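Local coordinates for RsfP (PDB 4GLJ), which probably cleaves methylthioadenosine with phosphate, as a methylthioadenosine phosphorylase of the phosphorylase superfamily, and here binds the dye rhodamine B, at residues G132-V137 with L273-T279; S180-S185 with D224-P228. One frame throughout, in Å; residues are numbered along the deposited sequence.

Interaction 1. Residues G132-V137 with L273-T279; sequences GAVAHV and LTQALVT. With RHB (N-[9-(2-carboxyphenyl)-6-(diethylamino)-3H-xanthen-3-ylidene]-N-ethylethanaminium), chain B.
T279 meets V134 through a hydroxyl that its first torsion (chi1 -52°) places beside its own backbone N and opposite the carbonyl carbon, while V278, with CG1 anti to N (chi1 170°), lies side by side with V134. The two loops thus form a single antiparallel beta bridge, with A135 and L277 as its non-hydrogen-bonded pair, which ties the loop after helix 237-263 to the loop leading into helix 145-157. Around it T279 OG1 takes the hydrogen of V134 N at 2.8 Å, standing in for a backbone carbonyl. V134 O is gripped twice, by V278 N at 2.7 Å, tilted 24° from the carbonyl plane, and by T279 N, which lies in that plane. With a valine at T279 the backbone NH of V134 would probably be left without its acceptor in a buried setting. On the other flank H136 N bonds to A276 O at 2.9 Å, approaching from above the carbonyl plane. Alanine suits position 135 because the two backbones run close there: A135 CA makes a CA-H...O contact of 3.2 Å with A276 O, and the small CB of A135 still reaches the CD1 methyls of L273 and L277. L273 CD1 also touches V137 CG1, whose other neighbour is A276 CB. H136 turns one ring face to the xanthene of rhodamine B, and its ND1 is hydrogen-bonded to P177 O of the second subunit. V278 CG2, near the imidazole's edge, also approaches carboxyl O2 of the same dye at 3.2 Å.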
loop_
_atom_site.group_PDB
_atom_site.type_symbol
_atom_site.label_atom_id
_atom_site.label_comp_id
_atom_site.label_asym_id
_atom_site.label_seq_id
_atom_site.Cartn_x
_atom_site.Cartn_y
_atom_site.Cartn_z
ATOM N N GLY A 132 -8.283 -18.318 -11.111
ATOM C CA GLY A 132 -8.362 -19.761 -11.403
ATOM C C GLY A 132 -7.629 -20.731 -10.453
ATOM O O GLY A 132 -7.924 -21.915 -10.467
ATOM N N ALA A 133 -6.735 -20.230 -9.619
ATOM C CA ALA A 133 -5.942 -21.082 -8.709
ATOM C C ALA A 133 -5.683 -20.293 -7.433
ATOM O O ALA A 133 -5.327 -19.114 -7.527
ATOM C CB ALA A 133 -4.634 -21.417 -9.354
ATOM N N VAL A 134 -5.860 -20.928 -6.276
ATOM C CA VAL A 134 -5.647 -20.283 -4.959
ATOM C C VAL A 134 -4.539 -21.068 -4.248
ATOM O O VAL A 134 -4.586 -22.346 -4.189
ATOM C CB VAL A 134 -6.963 -20.382 -4.105
ATOM C CG1 VAL A 134 -6.789 -19.836 -2.667
ATOM C CG2 VAL A 134 -8.136 -19.679 -4.803
ATOM N N ALA A 135 -3.567 -20.342 -3.702
ATOM C CA ALA A 135 -2.473 -20.944 -2.914
ATOM C C ALA A 135 -2.027 -19.903 -1.916
ATOM O O ALA A 135 -1.975 -18.673 -2.210
ATOM C CB ALA A 135 -1.274 -21.311 -3.813
ATOM N N HIS A 136 -1.631 -20.372 -0.739
ATOM C CA HIS A 136 -1.171 -19.446 0.320
ATOM C C HIS A 136 0.164 -19.921 0.884
ATOM O O HIS A 136 0.182 -20.622 1.862
ATOM C CB HIS A 136 -2.229 -19.416 1.414
ATOM C CG HIS A 136 -3.515 -18.756 0.993
ATOM N ND1 HIS A 136 -3.644 -17.384 0.885
ATOM C CD2 HIS A 136 -4.725 -19.299 0.589
ATOM C CE1 HIS A 136 -4.885 -17.106 0.453
ATOM N NE2 HIS A 136 -5.562 -18.268 0.311
ATOM N N VAL A 137 1.291 -19.605 0.274
ATOM C CA VAL A 137 2.598 -20.104 0.821
ATOM C C VAL A 137 2.942 -19.335 2.109
ATOM O O VAL A 137 2.532 -18.191 2.300
ATOM C CB VAL A 137 3.739 -20.009 -0.208
ATOM C CG1 VAL A 137 3.401 -20.859 -1.421
ATOM C CG2 VAL A 137 3.992 -18.558 -0.651
ATOM N N LEU A 273 5.009 -25.172 -2.259
ATOM C CA LEU A 273 3.721 -25.174 -2.892
ATOM C C LEU A 273 2.803 -26.295 -2.492
ATOM O O LEU A 273 1.600 -26.089 -2.391
ATOM C CB LEU A 273 3.829 -24.934 -4.397
ATOM C CG LEU A 273 2.519 -24.487 -5.016
ATOM C CD1 LEU A 273 2.085 -23.163 -4.353
ATOM C CD2 LEU A 273 2.727 -24.294 -6.517
ATOM N N THR A 274 3.360 -27.442 -2.114
ATOM C CA THR A 274 2.564 -28.653 -1.886
ATOM C C THR A 274 1.536 -28.649 -0.751
ATOM O O THR A 274 0.447 -29.145 -0.959
ATOM C CB THR A 274 3.455 -29.909 -1.782
ATOM O OG1 THR A 274 4.081 -29.916 -0.504
ATOM C CG2 THR A 274 4.527 -29.868 -2.878
ATOM N N GLN A 275 1.812 -28.096 0.431
ATOM C CA GLN A 275 0.669 -27.912 1.375
ATOM C C GLN A 275 -0.019 -26.501 1.354
ATOM O O GLN A 275 -0.984 -26.262 2.085
ATOM C CB GLN A 275 0.992 -28.409 2.810
ATOM C CG GLN A 275 2.308 -27.910 3.386
ATOM C CD GLN A 275 3.398 -27.668 2.327
ATOM O OE1 GLN A 275 3.408 -26.638 1.649
ATOM N NE2 GLN A 275 4.322 -28.620 2.192
ATOM N N ALA A 276 0.477 -25.597 0.501
ATOM C CA ALA A 276 -0.096 -24.274 0.338
ATOM C C ALA A 276 -1.129 -24.181 -0.763
ATOM O O ALA A 276 -1.957 -23.271 -0.739
ATOM C CB ALA A 276 1.020 -23.298 0.059
ATOM N N LEU A 277 -1.137 -25.122 -1.727
ATOM C CA LEU A 277 -2.022 -25.009 -2.887
ATOM C C LEU A 277 -3.427 -25.380 -2.458
ATOM O O LEU A 277 -3.638 -26.443 -1.884
ATOM C CB LEU A 277 -1.524 -25.956 -4.012
ATOM C CG LEU A 277 -2.192 -25.927 -5.395
ATOM C CD1 LEU A 277 -2.217 -24.563 -6.059
ATOM C CD2 LEU A 277 -1.551 -26.952 -6.373
ATOM N N VAL A 278 -4.410 -24.523 -2.668
ATOM C CA VAL A 278 -5.771 -24.851 -2.228
ATOM C C VAL A 278 -6.526 -25.509 -3.391
ATOM O O VAL A 278 -7.268 -26.478 -3.187
ATOM C CB VAL A 278 -6.530 -23.594 -1.723
ATOM C CG1 VAL A 278 -7.999 -23.874 -1.493
ATOM C CG2 VAL A 278 -5.900 -23.012 -0.439
ATOM N N THR A 279 -6.350 -24.996 -4.601
ATOM C CA THR A 279 -7.084 -25.493 -5.759
ATOM C C THR A 279 -6.371 -26.741 -6.262
ATOM O O THR A 279 -5.235 -26.634 -6.689
ATOM C CB THR A 279 -7.026 -24.462 -6.912
ATOM O OG1 THR A 279 -7.448 -23.201 -6.420
ATOM C CG2 THR A 279 -7.874 -24.918 -8.156
HETATM O O2 RHB B . -5.965 -25.329 1.716
HETATM C C26 RHB B . -4.813 -25.515 2.152
HETATM C C19 RHB B . -4.163 -24.511 3.048
HETATM C C14 RHB B . -4.777 -23.409 3.642
HETATM C C15 RHB B . -4.008 -22.597 4.465
HETATM C C16 RHB B . -2.669 -22.835 4.705
HETATM C C17 RHB B . -2.066 -23.914 4.110
HETATM C C18 RHB B . -2.825 -24.743 3.296
HETATM C C9 RHB B . -6.203 -22.967 3.525
HETATM C C8 RHB B . -6.479 -21.532 3.839
HETATM C C13 RHB B . -5.470 -20.652 4.203
HETATM C C12 RHB B . -5.726 -19.309 4.493
HETATM C C11 RHB B . -7.007 -18.814 4.390
HETATM N N1 RHB B . -7.312 -17.477 4.730
HETATM C C35 RHB B . -6.518 -17.256 5.953
HETATM C C36 RHB B . -6.691 -18.502 6.806
HETATM C C22 RHB B . -7.142 -16.379 3.735
HETATM C C23 RHB B . -8.440 -16.185 2.935
HETATM C C10 RHB B . -8.009 -19.713 4.056
HETATM C C7 RHB B . -7.756 -21.049 3.764
HETATM O O1 RHB B . -8.786 -21.881 3.410
HETATM C C1 RHB B . -8.629 -23.210 3.118
HETATM C C2 RHB B . -7.380 -23.816 3.156
HETATM C C6 RHB B . -9.757 -23.938 2.771
HETATM C C5 RHB B . -9.668 -25.280 2.457
HETATM C C4 RHB B . -8.427 -25.903 2.488
HETATM C C3 RHB B . -7.287 -25.175 2.838
HETATM N N2 RHB B . -10.844 -25.980 2.129
HETATM C C24 RHB B . -11.438 -25.513 0.860
HETATM C C25 RHB B . -12.926 -25.796 0.891
HETATM C C33 RHB B . -10.594 -27.437 2.109
HETATM C C34 RHB B . -11.898 -28.158 2.392
HETATM O O3 RHB B . -4.174 -26.552 1.893
#

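Interaction 2. Residues S180-S185 with D224-P228; sequences STRAES and DCWHP. With RHB (N-[9-(2-carboxyphenyl)-6-(diethylamino)-3H-xanthen-3-ylidene]-N-ethylethanaminium), chain C.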
loop_
_atom_site.group_PDB
_atom_site.type_symbol
_atom_site.label_atom_id
_atom_site.label_comp_id
_atom_site.label_asym_id
_atom_site.label_seq_id
_atom_site.Cartn_x
_atom_site.Cartn_y
_atom_site.Cartn_z
ATOM N N SER A 180 13.509 7.683 0.677
ATOM C CA SER A 180 12.561 7.852 1.785
ATOM C C SER A 180 12.659 9.222 2.366
ATOM O O SER A 180 13.783 9.820 2.410
ATOM C CB SER A 180 12.932 6.862 2.901
ATOM O OG SER A 180 12.662 5.547 2.429
ATOM N N THR A 181 11.540 9.728 2.885
ATOM C CA THR A 181 11.624 10.957 3.691
ATOM C C THR A 181 12.317 10.610 5.036
ATOM O O THR A 181 12.371 9.427 5.384
ATOM C CB THR A 181 10.203 11.538 4.008
ATOM O OG1 THR A 181 9.572 10.663 4.962
ATOM C CG2 THR A 181 9.300 11.669 2.740
ATOM N N ARG A 182 12.779 11.617 5.800
ATOM C CA ARG A 182 13.374 11.332 7.109
ATOM C C ARG A 182 12.389 10.719 8.021
ATOM O O ARG A 182 12.753 9.861 8.832
ATOM C CB ARG A 182 13.989 12.560 7.802
ATOM C CG ARG A 182 15.111 13.145 6.990
ATOM C CD ARG A 182 15.763 14.269 7.748
ATOM N NE ARG A 182 16.417 15.219 6.849
ATOM C CZ ARG A 182 17.550 14.919 6.223
ATOM N NH1 ARG A 182 18.130 13.739 6.452
ATOM N NH2 ARG A 182 18.155 15.806 5.431
ATOM N N ALA A 183 11.128 11.179 7.994
ATOM C CA ALA A 183 10.102 10.586 8.871
ATOM C C ALA A 183 9.827 9.122 8.521
ATOM O O ALA A 183 9.564 8.312 9.426
ATOM C CB ALA A 183 8.764 11.392 8.835
ATOM N N GLU A 184 9.887 8.777 7.244
ATOM C CA GLU A 184 9.723 7.378 6.862
ATOM C C GLU A 184 10.907 6.568 7.352
ATOM O O GLU A 184 10.682 5.498 7.943
ATOM C CB GLU A 184 9.567 7.187 5.341
ATOM C CG GLU A 184 8.191 7.660 4.823
ATOM C CD GLU A 184 8.147 7.986 3.314
ATOM O OE1 GLU A 184 9.208 7.900 2.544
ATOM O OE2 GLU A 184 6.993 8.278 2.852
ATOM N N SER A 185 12.124 7.088 7.166
ATOM C CA SER A 185 13.316 6.398 7.679
ATOM C C SER A 185 13.253 6.159 9.155
ATOM O O SER A 185 13.595 5.067 9.587
ATOM C CB SER A 185 14.586 7.173 7.408
ATOM O OG SER A 185 14.737 7.202 6.064
ATOM N N ASP A 224 20.604 5.587 4.603
ATOM C CA ASP A 224 19.421 6.137 4.026
ATOM C C ASP A 224 19.637 7.584 4.448
ATOM O O ASP A 224 20.652 7.919 5.068
ATOM C CB ASP A 224 18.180 5.422 4.539
ATOM C CG ASP A 224 17.013 5.624 3.630
ATOM O OD1 ASP A 224 17.153 5.892 2.409
ATOM O OD2 ASP A 224 15.895 5.659 4.153
ATOM N N CYS A 225 18.684 8.424 4.051
ATOM C CA CYS A 225 18.585 9.866 4.370
ATOM C C CYS A 225 18.576 10.283 5.864
ATOM O O CYS A 225 18.708 11.476 6.152
ATOM C CB CYS A 225 17.278 10.331 3.722
ATOM S SG CYS A 225 15.786 9.685 4.518
ATOM N N TRP A 226 18.399 9.337 6.796
ATOM C CA TRP A 226 18.447 9.641 8.236
ATOM C C TRP A 226 19.796 10.211 8.662
ATOM O O TRP A 226 20.031 10.473 9.843
ATOM C CB TRP A 226 17.924 8.458 9.070
ATOM C CG TRP A 226 18.920 7.336 9.251
ATOM C CD1 TRP A 226 19.298 6.371 8.320
ATOM C CD2 TRP A 226 19.717 7.030 10.452
ATOM N NE1 TRP A 226 20.245 5.522 8.844
ATOM C CE2 TRP A 226 20.540 5.858 10.112
ATOM C CE3 TRP A 226 19.834 7.592 11.723
ATOM C CZ2 TRP A 226 21.420 5.295 11.017
ATOM C CZ3 TRP A 226 20.727 7.011 12.628
ATOM C CH2 TRP A 226 21.498 5.889 12.282
ATOM N N HIS A 227 20.673 10.411 7.671
ATOM C CA HIS A 227 21.974 11.080 7.798
ATOM C C HIS A 227 22.106 12.319 6.930
ATOM O O HIS A 227 21.946 12.227 5.708
ATOM C CB HIS A 227 23.061 10.080 7.403
ATOM C CG HIS A 227 23.596 9.265 8.558
ATOM N ND1 HIS A 227 24.810 9.488 9.099
ATOM C CD2 HIS A 227 23.040 8.201 9.268
ATOM C CE1 HIS A 227 25.022 8.615 10.102
ATOM N NE2 HIS A 227 23.939 7.826 10.203
ATOM N N PRO A 228 22.394 13.497 7.546
ATOM C CA PRO A 228 22.602 14.759 6.799
ATOM C C PRO A 228 23.829 14.768 5.868
ATOM O O PRO A 228 24.852 15.390 6.191
ATOM C CB PRO A 228 22.762 15.813 7.913
ATOM C CG PRO A 228 22.119 15.212 9.117
ATOM C CD PRO A 228 22.365 13.733 9.005
HETATM O O2 RHB C . 23.398 6.565 -0.746
HETATM C C26 RHB C . 24.141 6.741 -1.739
HETATM C C19 RHB C . 23.682 6.102 -3.021
HETATM C C14 RHB C . 22.390 5.645 -3.085
HETATM C C15 RHB C . 21.922 5.050 -4.250
HETATM C C16 RHB C . 22.750 4.871 -5.353
HETATM C C17 RHB C . 24.065 5.315 -5.289
HETATM C C18 RHB C . 24.519 5.920 -4.121
HETATM C C9 RHB C . 21.454 5.850 -1.953
HETATM C C8 RHB C . 21.461 7.126 -1.207
HETATM C C13 RHB C . 22.399 8.083 -1.569
HETATM C C12 RHB C . 22.460 9.282 -0.880
HETATM C C11 RHB C . 21.581 9.544 0.166
HETATM N N1 RHB C . 21.723 10.808 0.803
HETATM C C35 RHB C . 21.584 11.904 -0.180
HETATM C C36 RHB C . 22.923 12.529 -0.524
HETATM C C22 RHB C . 20.762 11.029 1.906
HETATM C C23 RHB C . 20.212 12.446 1.865
HETATM C C10 RHB C . 20.627 8.568 0.529
HETATM C C7 RHB C . 20.550 7.337 -0.165
HETATM O O1 RHB C . 19.625 6.333 0.171
HETATM C C1 RHB C . 19.557 5.111 -0.514
HETATM C C2 RHB C . 20.445 4.838 -1.574
HETATM C C6 RHB C . 18.622 4.114 -0.186
HETATM C C5 RHB C . 18.640 2.920 -0.934
HETATM C C4 RHB C . 19.527 2.665 -1.963
HETATM C C3 RHB C . 20.438 3.642 -2.290
HETATM N N2 RHB C . 17.701 1.934 -0.707
HETATM C C24 RHB C . 16.553 2.745 -0.361
HETATM C C25 RHB C . 15.410 2.241 -1.193
HETATM C C33 RHB C . 17.312 1.429 -2.026
HETATM C C34 RHB C . 18.453 0.676 -2.693
HETATM O O3 RHB C . 25.225 7.385 -1.653
#
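S185 OG donates to D224 OD2 at 2.7 Å, reaching the oxygen from above the carboxylate plane, 41° out of it. The same oxygen lies 3.4 Å from S180 CB, so two serines, small enough to let the two segments approach, border one carboxylate branch. The other branch faces the ligand: D224 OD1 is 3.4 Å from O1, the xanthene oxygen of rhodamine B. D224 can serve both sides because its CG stands anti to the backbone N (chi1 -160°), and the serine bond would probably limit rotation of the carboxylate. C225 follows, its CA 3.5 Å from the dye's ethyl carbon C22. Beyond it, W226 CB rests on S185 CB at 3.9 Å, while the indole swings away to make a cation-pi contact with R189 and to give its NE1 to S101 O in a hydrogen bond. The serine that holds D224 belongs to the first turn of helix 182-190, and that turn is closed by a capping box. T181, at the N-cap, accepts from E184 N through OG1 at 3.0 Å, and E184 OE1 in turn accepts from T181 N; threonine and glutamate suit these places because each pairs its side chain with the other's backbone NH. The third subunit borders this turn from outside: T181 OG1 also bonds to M117 O there, and E184 OE2 accepts from D119 N. R182, extended from CG to NE, carries its guanidinium past C225 to a salt bridge between its NH2 and D141 OD2 of that neighbouring subunit.

Interactions 1 and 2 lie far apart in the subunit, their centres 39 Å from each other and their nearest atoms about 26 Å, yet each meets its own rhodamine B molecule and both border a subunit interface. Interaction 1 faces the second subunit and interaction 2 the third, so one chain presents different surfaces to its two neighbours in the trimer. Along the sequence 180-185 and 224-228 are nested inside the loop closed by 132-137 and 273-279. Each site has a further dye nearby, about 7 Å from the side chain of H136 and about 8 Å from that of D224. D224 and C225 are part of a rhodamine B pocket seen in this structure.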